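Local atomic coordinates of decapping nuclease RAI1 (Scheffersomyces stipitis, PDB entry 5BTO), a protein that hydrolyses the NAD cap from the 5' end of RNAs with the help of a divalent metal cation, and binds and stimulates the exoribonuclease RAT1. Residues 45-57 and 184-196. Sequence-based numbering, arbitrary orientation.
Sequences KIVKDENVSYYYL and KFEAIATLPKPWA
Tyr-54 and Leu-191 pair through their backbones: Tyr-54 N reaches Leu-191 O at 2.8 Å, and Leu-191 N returns to Tyr-54 O at 2.7 Å. A third, almost straight bond (177°) runs from Tyr-56 N to Ala-189 O, although the donor stands above that carbonyl's plane. On the face of Tyr-54 and Leu-191, the phenol ring, with CG anti to its own carbonyl carbon (chi1 -64°), has one face covered by the Pro-194 ring. Pro-194 CG sits 3.9 Å from the Tyr-54 ring centroid in a CH-pi contact, a good match of rigid proline to flat aromatic. Replacing Tyr-54 with an alanine would probably leave Pro-194 without the aromatic face it packs on and the 192-194 loop freer to move. Packing is close around Ala-189, whose small CB lies 4.0 Å from Leu-57 CD2 and near the Tyr-55 ring, while Leu-57 CD2 also meets Phe-185 CE1. The outer side is looser and wetter. Exposed Tyr-56 lies alongside Leu-191, its CG 3.9 Å from Leu-191 CD1, and a water lies within bonding distance of Tyr-56 O and Ile-188 O. On the other side of the pair, a separate water links Ser-53 OG to Thr-190 OG1, which itself bonds to Glu-186 O, tying the strand back to its helix. The arrangement is a two-stranded antiparallel pairing at the surface, in which strand 190-191 follows the helix carrying the metal-binding Glu-186, beside the active site of this PD-(D/E)XK-type nuclease fold.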
ATOM      1  N   LYS A  45     -27.088 -20.518  29.924  1.00 26.67           N
ATOM      2  CA  LYS A  45     -28.194 -20.057  30.749  1.00 28.64           C
ATOM      3  C   LYS A  45     -27.700 -19.205  31.909  1.00 30.05           C
ATOM      4  O   LYS A  45     -28.227 -18.119  32.160  1.00 30.12           O
ATOM      5  CB  LYS A  45     -29.019 -21.234  31.264  1.00 29.96           C
ATOM      6  CG  LYS A  45     -30.276 -20.788  31.983  1.00 33.71           C
ATOM      7  CD  LYS A  45     -31.218 -21.957  32.200  1.00 39.33           C
ATOM      8  CE  LYS A  45     -32.606 -21.476  32.592  1.00 42.02           C
ATOM      9  NZ  LYS A  45     -32.571 -20.665  33.831  1.00 44.40           N
ATOM     10  N   ILE A  46     -26.685 -19.698  32.613  1.00 30.05           N
ATOM     11  CA  ILE A  46     -26.098 -18.972  33.733  1.00 30.28           C
ATOM     12  C   ILE A  46     -25.494 -17.629  33.310  1.00 28.66           C
ATOM     13  O   ILE A  46     -25.686 -16.615  33.984  1.00 29.94           O
ATOM     14  CB  ILE A  46     -25.033 -19.820  34.462  1.00 31.88           C
ATOM     15  CG1 ILE A  46     -25.676 -21.071  35.073  1.00 32.29           C
ATOM     16  CG2 ILE A  46     -24.343 -19.000  35.544  1.00 33.80           C
ATOM     17  CD1 ILE A  46     -24.708 -21.933  35.857  1.00 32.68           C
ATOM     18  N   VAL A  47     -24.760 -17.619  32.199  1.00 25.87           N
ATOM     19  CA  VAL A  47     -24.181 -16.377  31.711  1.00 23.42           C
ATOM     20  C   VAL A  47     -25.267 -15.340  31.447  1.00 22.50           C
ATOM     21  O   VAL A  47     -25.149 -14.185  31.858  1.00 23.89           O
ATOM     22  CB  VAL A  47     -23.341 -16.593  30.434  1.00 23.10           C
ATOM     23  CG1 VAL A  47     -22.995 -15.263  29.795  1.00 25.74           C
ATOM     24  CG2 VAL A  47     -22.071 -17.362  30.770  1.00 25.63           C
ATOM     25  N   LYS A  48     -26.321 -15.759  30.759  1.00 21.84           N
ATOM     26  CA  LYS A  48     -27.412 -14.859  30.401  1.00 25.65           C
ATOM     27  C   LYS A  48     -28.241 -14.421  31.612  1.00 28.59           C
ATOM     28  O   LYS A  48     -28.687 -13.278  31.675  1.00 29.73           O
ATOM     29  CB  LYS A  48     -28.314 -15.512  29.351  1.00 27.68           C
ATOM     30  CG  LYS A  48     -27.616 -15.805  28.031  1.00 31.86           C
ATOM     31  CD  LYS A  48     -27.550 -14.575  27.156  1.00 33.82           C
ATOM     32  CE  LYS A  48     -26.643 -14.795  25.948  1.00 37.05           C
ATOM     33  NZ  LYS A  48     -26.821 -13.713  24.954  1.00 38.16           N
ATOM     34  N   ASP A  49     -28.432 -15.324  32.571  1.00 28.23           N
ATOM     35  CA  ASP A  49     -29.284 -15.039  33.733  1.00 27.80           C
ATOM     36  C   ASP A  49     -28.585 -14.260  34.845  1.00 27.72           C
ATOM     37  O   ASP A  49     -29.244 -13.572  35.635  1.00 28.83           O
ATOM     38  CB  ASP A  49     -29.846 -16.333  34.329  1.00 31.18           C
ATOM     39  CG  ASP A  49     -30.913 -16.969  33.464  1.00 35.97           C
ATOM     40  OD1 ASP A  49     -31.321 -16.349  32.460  1.00 37.21           O
ATOM     41  OD2 ASP A  49     -31.355 -18.092  33.805  1.00 38.59           O
ATOM     42  N   GLU A  50     -27.264 -14.372  34.926  1.00 27.10           N
ATOM     43  CA  GLU A  50     -26.550 -13.896  36.107  1.00 28.66           C
ATOM     44  C   GLU A  50     -25.414 -12.927  35.821  1.00 26.17           C
ATOM     45  O   GLU A  50     -24.919 -12.264  36.733  1.00 30.14           O
ATOM     46  CB  GLU A  50     -25.993 -15.077  36.902  1.00 30.53           C
ATOM     47  CG  GLU A  50     -27.045 -16.048  37.414  1.00 35.11           C
ATOM     48  CD  GLU A  50     -26.444 -17.138  38.281  1.00 41.75           C
ATOM     49  OE1 GLU A  50     -25.209 -17.116  38.491  1.00 45.09           O
ATOM     50  OE2 GLU A  50     -27.201 -18.017  38.751  1.00 44.37           O
ATOM     51  N   ASN A  51     -24.987 -12.853  34.565  1.00 23.59           N
ATOM     52  CA  ASN A  51     -23.783 -12.092  34.247  1.00 22.61           C
ATOM     53  C   ASN A  51     -23.985 -10.955  33.248  1.00 23.19           C
ATOM     54  O   ASN A  51     -23.017 -10.476  32.651  1.00 25.45           O
ATOM     55  CB  ASN A  51     -22.673 -13.036  33.763  1.00 24.15           C
ATOM     56  CG  ASN A  51     -22.240 -14.021  34.834  1.00 24.45           C
ATOM     57  OD1 ASN A  51     -22.789 -15.122  34.951  1.00 26.67           O
ATOM     58  ND2 ASN A  51     -21.268 -13.620  35.642  1.00 23.96           N
ATOM     59  N   VAL A  52     -25.234 -10.523  33.087  1.00 22.09           N
ATOM     60  CA  VAL A  52     -25.611  -9.473  32.143  1.00 24.34           C
ATOM     61  C   VAL A  52     -26.192  -8.280  32.900  1.00 23.40           C
ATOM     62  O   VAL A  52     -27.066  -8.460  33.747  1.00 26.33           O
ATOM     63  CB  VAL A  52     -26.715  -9.987  31.180  1.00 27.75           C
ATOM     64  CG1 VAL A  52     -27.293  -8.854  30.354  1.00 29.57           C
ATOM     65  CG2 VAL A  52     -26.188 -11.105  30.283  1.00 29.45           C
ATOM     66  N   SER A  53     -25.719  -7.075  32.595  1.00 22.21           N
ATOM     67  CA  SER A  53     -26.272  -5.844  33.176  1.00 21.95           C
ATOM     68  C   SER A  53     -27.339  -5.209  32.280  1.00 19.91           C
ATOM     69  O   SER A  53     -27.344  -5.414  31.061  1.00 19.05           O
ATOM     70  CB  SER A  53     -25.158  -4.813  33.427  1.00 24.70           C
ATOM     71  OG  SER A  53     -24.176  -5.317  34.316  1.00 29.98           O
ATOM     72  N   TYR A  54     -28.228  -4.424  32.890  1.00 19.40           N
ATOM     73  CA  TYR A  54     -29.323  -3.755  32.177  1.00 20.45           C
ATOM     74  C   TYR A  54     -29.304  -2.246  32.400  1.00 20.46           C
ATOM     75  O   TYR A  54     -29.277  -1.782  33.539  1.00 24.19           O
ATOM     76  CB  TYR A  54     -30.683  -4.325  32.618  1.00 19.81           C
ATOM     77  CG  TYR A  54     -30.855  -5.778  32.255  1.00 21.86           C
ATOM     78  CD1 TYR A  54     -30.264  -6.774  33.016  1.00 23.05           C
ATOM     79  CD2 TYR A  54     -31.579  -6.150  31.131  1.00 22.99           C
ATOM     80  CE1 TYR A  54     -30.403  -8.110  32.678  1.00 24.81           C
ATOM     81  CE2 TYR A  54     -31.728  -7.482  30.782  1.00 26.03           C
ATOM     82  CZ  TYR A  54     -31.134  -8.457  31.561  1.00 26.54           C
ATOM     83  OH  TYR A  54     -31.275  -9.785  31.228  1.00 29.63           O
ATOM     84  N   TYR A  55     -29.343  -1.480  31.314  1.00 18.94           N
ATOM     85  CA  TYR A  55     -29.277  -0.022  31.409  1.00 17.07           C
ATOM     86  C   TYR A  55     -30.387   0.543  32.281  1.00 19.18           C
ATOM     87  O   TYR A  55     -31.537   0.132  32.177  1.00 22.34           O
ATOM     88  CB  TYR A  55     -29.398   0.609  30.029  1.00 18.81           C
ATOM     89  CG  TYR A  55     -29.070   2.080  30.011  1.00 17.12           C
ATOM     90  CD1 TYR A  55     -27.790   2.524  30.314  1.00 18.48           C
ATOM     91  CD2 TYR A  55     -30.028   3.021  29.663  1.00 20.79           C
ATOM     92  CE1 TYR A  55     -27.479   3.868  30.291  1.00 20.71           C
ATOM     93  CE2 TYR A  55     -29.726   4.374  29.636  1.00 23.19           C
ATOM     94  CZ  TYR A  55     -28.455   4.793  29.950  1.00 23.07           C
ATOM     95  OH  TYR A  55     -28.153   6.135  29.915  1.00 25.56           O
ATOM     96  N   TYR A  56     -30.045   1.500  33.133  1.00 21.35           N
ATOM     97  CA  TYR A  56     -31.065   2.212  33.883  1.00 25.09           C
ATOM     98  C   TYR A  56     -30.527   3.539  34.399  1.00 26.43           C
ATOM     99  O   TYR A  56     -29.739   3.570  35.341  1.00 29.23           O
ATOM    100  CB  TYR A  56     -31.587   1.349  35.035  1.00 26.16           C
ATOM    101  CG  TYR A  56     -32.748   1.985  35.763  1.00 31.56           C
ATOM    102  CD1 TYR A  56     -33.962   2.192  35.121  1.00 35.55           C
ATOM    103  CD2 TYR A  56     -32.622   2.376  37.077  1.00 33.81           C
ATOM    104  CE1 TYR A  56     -35.027   2.778  35.779  1.00 38.91           C
ATOM    105  CE2 TYR A  56     -33.674   2.962  37.748  1.00 37.47           C
ATOM    106  CZ  TYR A  56     -34.876   3.161  37.092  1.00 40.59           C
ATOM    107  OH  TYR A  56     -35.930   3.745  37.758  1.00 43.89           O
ATOM    108  N   LEU A  57     -30.955   4.632  33.773  1.00 27.98           N
ATOM    109  CA  LEU A  57     -30.525   5.961  34.202  1.00 30.14           C
ATOM    110  C   LEU A  57     -31.532   7.039  33.812  1.00 30.77           C
ATOM    111  O   LEU A  57     -31.604   7.458  32.655  1.00 29.20           O
ATOM    112  CB  LEU A  57     -29.154   6.283  33.614  1.00 33.42           C
ATOM    113  CG  LEU A  57     -28.480   7.539  34.163  1.00 34.98           C
ATOM    114  CD1 LEU A  57     -28.387   7.459  35.680  1.00 36.35           C
ATOM    115  CD2 LEU A  57     -27.106   7.708  33.538  1.00 35.34           C
ATOM    116  N   LYS A 184     -17.250   3.431  37.104  1.00 29.44           N
ATOM    117  CA  LYS A 184     -18.252   3.995  38.005  1.00 27.33           C
ATOM    118  C   LYS A 184     -19.520   4.334  37.230  1.00 28.27           C
ATOM    119  O   LYS A 184     -20.630   4.068  37.689  1.00 29.10           O
ATOM    120  CB  LYS A 184     -17.707   5.244  38.707  1.00 28.72           C
ATOM    121  CG  LYS A 184     -18.707   5.952  39.627  1.00 32.53           C
ATOM    122  CD  LYS A 184     -19.078   5.105  40.844  1.00 34.24           C
ATOM    123  CE  LYS A 184     -19.889   5.912  41.854  1.00 35.36           C
ATOM    124  NZ  LYS A 184     -20.063   5.205  43.155  1.00 35.11           N
ATOM    125  N   PHE A 185     -19.351   4.915  36.045  1.00 27.00           N
ATOM    126  CA  PHE A 185     -20.489   5.257  35.217  1.00 26.95           C
ATOM    127  C   PHE A 185     -21.294   4.003  34.900  1.00 28.17           C
ATOM    128  O   PHE A 185     -22.517   4.005  34.998  1.00 30.12           O
ATOM    129  CB  PHE A 185     -20.038   5.950  33.928  1.00 26.00           C
ATOM    130  CG  PHE A 185     -21.169   6.344  33.025  1.00 24.56           C
ATOM    131  CD1 PHE A 185     -22.161   7.216  33.467  1.00 24.75           C
ATOM    132  CD2 PHE A 185     -21.242   5.852  31.730  1.00 22.25           C
ATOM    133  CE1 PHE A 185     -23.209   7.582  32.629  1.00 23.79           C
ATOM    134  CE2 PHE A 185     -22.281   6.216  30.890  1.00 23.80           C
ATOM    135  CZ  PHE A 185     -23.272   7.080  31.344  1.00 23.41           C
ATOM    136  N   GLU A 186     -20.613   2.924  34.533  1.00 29.04           N
ATOM    137  CA  GLU A 186     -21.322   1.685  34.234  1.00 31.27           C
ATOM    138  C   GLU A 186     -22.128   1.241  35.446  1.00 30.67           C
ATOM    139  O   GLU A 186     -23.285   0.838  35.323  1.00 31.28           O
ATOM    140  CB  GLU A 186     -20.354   0.584  33.816  1.00 35.07           C
ATOM    141  CG  GLU A 186     -19.618   0.864  32.523  1.00 39.60           C
ATOM    142  CD  GLU A 186     -18.832  -0.335  32.045  1.00 44.71           C
ATOM    143  OE1 GLU A 186     -17.593  -0.353  32.217  1.00 46.09           O
ATOM    144  OE2 GLU A 186     -19.461  -1.266  31.498  1.00 47.33           O
ATOM    145  N   ALA A 187     -21.511   1.331  36.618  1.00 30.38           N
ATOM    146  CA  ALA A 187     -22.140   0.880  37.853  1.00 30.30           C
ATOM    147  C   ALA A 187     -23.410   1.663  38.182  1.00 33.04           C
ATOM    148  O   ALA A 187     -24.426   1.077  38.552  1.00 35.25           O
ATOM    149  CB  ALA A 187     -21.154   0.960  39.006  1.00 29.75           C
ATOM    150  N   ILE A 188     -23.352   2.985  38.050  1.00 32.10           N
ATOM    151  CA  ILE A 188     -24.491   3.816  38.418  1.00 31.49           C
ATOM    152  C   ILE A 188     -25.546   3.887  37.320  1.00 30.94           C
ATOM    153  O   ILE A 188     -26.672   4.317  37.566  1.00 34.66           O
ATOM    154  CB  ILE A 188     -24.054   5.240  38.876  1.00 32.88           C
ATOM    155  CG1 ILE A 188     -23.449   6.044  37.723  1.00 32.90           C
ATOM    156  CG2 ILE A 188     -23.065   5.144  40.023  1.00 35.27           C
ATOM    157  CD1 ILE A 188     -24.454   6.847  36.923  1.00 33.10           C
ATOM    158  N   ALA A 189     -25.188   3.443  36.115  1.00 26.80           N
ATOM    159  CA  ALA A 189     -26.087   3.538  34.967  1.00 26.05           C
ATOM    160  C   ALA A 189     -26.720   2.204  34.584  1.00 24.32           C
ATOM    161  O   ALA A 189     -27.398   2.111  33.556  1.00 24.59           O
ATOM    162  CB  ALA A 189     -25.355   4.141  33.758  1.00 26.17           C
ATOM    163  N   THR A 190     -26.497   1.173  35.397  1.00 23.86           N
ATOM    164  CA  THR A 190     -27.093  -0.140  35.133  1.00 25.22           C
ATOM    165  C   THR A 190     -27.667  -0.818  36.374  1.00 27.23           C
ATOM    166  O   THR A 190     -27.399  -0.417  37.507  1.00 29.23           O
ATOM    167  CB  THR A 190     -26.065  -1.131  34.537  1.00 25.01           C
ATOM    168  OG1 THR A 190     -25.056  -1.405  35.516  1.00 25.60           O
ATOM    169  CG2 THR A 190     -25.423  -0.578  33.261  1.00 22.36           C
ATOM    170  N   LEU A 191     -28.452  -1.862  36.132  1.00 27.82           N
ATOM    171  CA  LEU A 191     -28.932  -2.760  37.178  1.00 27.23           C
ATOM    172  C   LEU A 191     -28.438  -4.165  36.865  1.00 27.11           C
ATOM    173  O   LEU A 191     -28.229  -4.498  35.702  1.00 24.71           O
ATOM    174  CB  LEU A 191     -30.457  -2.749  37.238  1.00 27.94           C
ATOM    175  CG  LEU A 191     -31.109  -1.454  37.715  1.00 29.32           C
ATOM    176  CD1 LEU A 191     -32.611  -1.483  37.498  1.00 29.96           C
ATOM    177  CD2 LEU A 191     -30.783  -1.222  39.176  1.00 30.48           C
ATOM    178  N   PRO A 192     -28.246  -4.995  37.903  1.00 30.15           N
ATOM    179  CA  PRO A 192     -27.694  -6.345  37.725  1.00 32.79           C
ATOM    180  C   PRO A 192     -28.705  -7.324  37.128  1.00 32.78           C
ATOM    181  O   PRO A 192     -28.324  -8.396  36.651  1.00 33.09           O
ATOM    182  CB  PRO A 192     -27.332  -6.759  39.154  1.00 33.79           C
ATOM    183  CG  PRO A 192     -28.287  -6.004  40.009  1.00 32.98           C
ATOM    184  CD  PRO A 192     -28.493  -4.679  39.322  1.00 30.60           C
ATOM    185  N   LYS A 193     -29.980  -6.949  37.163  1.00 32.95           N
ATOM    186  CA  LYS A 193     -31.055  -7.762  36.616  1.00 33.53           C
ATOM    187  C   LYS A 193     -32.112  -6.841  36.020  1.00 32.49           C
ATOM    188  O   LYS A 193     -32.110  -5.640  36.283  1.00 29.25           O
ATOM    189  CB  LYS A 193     -31.692  -8.611  37.726  1.00 38.25           C
ATOM    190  CG  LYS A 193     -30.750  -9.602  38.393  1.00 41.35           C
ATOM    191  CD  LYS A 193     -30.838 -10.973  37.741  1.00 45.37           C
ATOM    192  CE  LYS A 193     -29.765 -11.910  38.282  1.00 48.17           C
ATOM    193  NZ  LYS A 193     -28.395 -11.416  37.942  1.00 49.61           N
ATOM    194  N   PRO A 194     -33.034  -7.399  35.227  1.00 34.77           N
ATOM    195  CA  PRO A 194     -34.155  -6.568  34.788  1.00 35.95           C
ATOM    196  C   PRO A 194     -34.868  -5.991  36.009  1.00 37.42           C
ATOM    197  O   PRO A 194     -34.889  -6.628  37.068  1.00 35.86           O
ATOM    198  CB  PRO A 194     -35.060  -7.562  34.058  1.00 35.88           C
ATOM    199  CG  PRO A 194     -34.142  -8.662  33.625  1.00 36.71           C
ATOM    200  CD  PRO A 194     -33.129  -8.780  34.718  1.00 35.71           C
ATOM    201  N   TRP A 195     -35.430  -4.794  35.858  1.00 37.02           N
ATOM    202  CA  TRP A 195     -36.058  -4.063  36.958  1.00 37.62           C
ATOM    203  C   TRP A 195     -36.919  -4.926  37.876  1.00 40.14           C
ATOM    204  O   TRP A 195     -36.797  -4.869  39.107  1.00 40.53           O
ATOM    205  CB  TRP A 195     -36.908  -2.925  36.392  1.00 38.28           C
ATOM    206  CG  TRP A 195     -37.690  -2.190  37.426  1.00 38.48           C
ATOM    207  CD1 TRP A 195     -38.934  -2.509  37.897  1.00 39.49           C
ATOM    208  CD2 TRP A 195     -37.290  -1.005  38.121  1.00 41.75           C
ATOM    209  NE1 TRP A 195     -39.328  -1.595  38.843  1.00 41.30           N
ATOM    210  CE2 TRP A 195     -38.337  -0.662  38.999  1.00 43.86           C
ATOM    211  CE3 TRP A 195     -36.149  -0.199  38.086  1.00 45.44           C
ATOM    212  CZ2 TRP A 195     -38.276   0.451  39.835  1.00 48.34           C
ATOM    213  CZ3 TRP A 195     -36.090   0.905  38.919  1.00 47.79           C
ATOM    214  CH2 TRP A 195     -37.147   1.220  39.781  1.00 49.13           C
ATOM    215  N   ALA A 196     -37.799  -5.719  37.278  1.00 39.84           N
ATOM    216  CA  ALA A 196     -38.777  -6.483  38.046  1.00 44.30           C
ATOM    217  C   ALA A 196     -38.134  -7.447  39.041  1.00 46.95           C
ATOM    218  O   ALA A 196     -38.799  -7.929  39.964  1.00 47.05           O
ATOM    219  CB  ALA A 196     -39.719  -7.230  37.108  1.00 44.08           C
TER
HETATM  220  O   HOH W   1     -27.762 -10.990  34.695  1.00 33.51           O
HETATM  221  O   HOH W   2     -22.577  -3.196  34.793  1.00 46.28           O
HETATM  222  O   HOH W   3     -28.811   2.111  37.605  1.00 47.95           O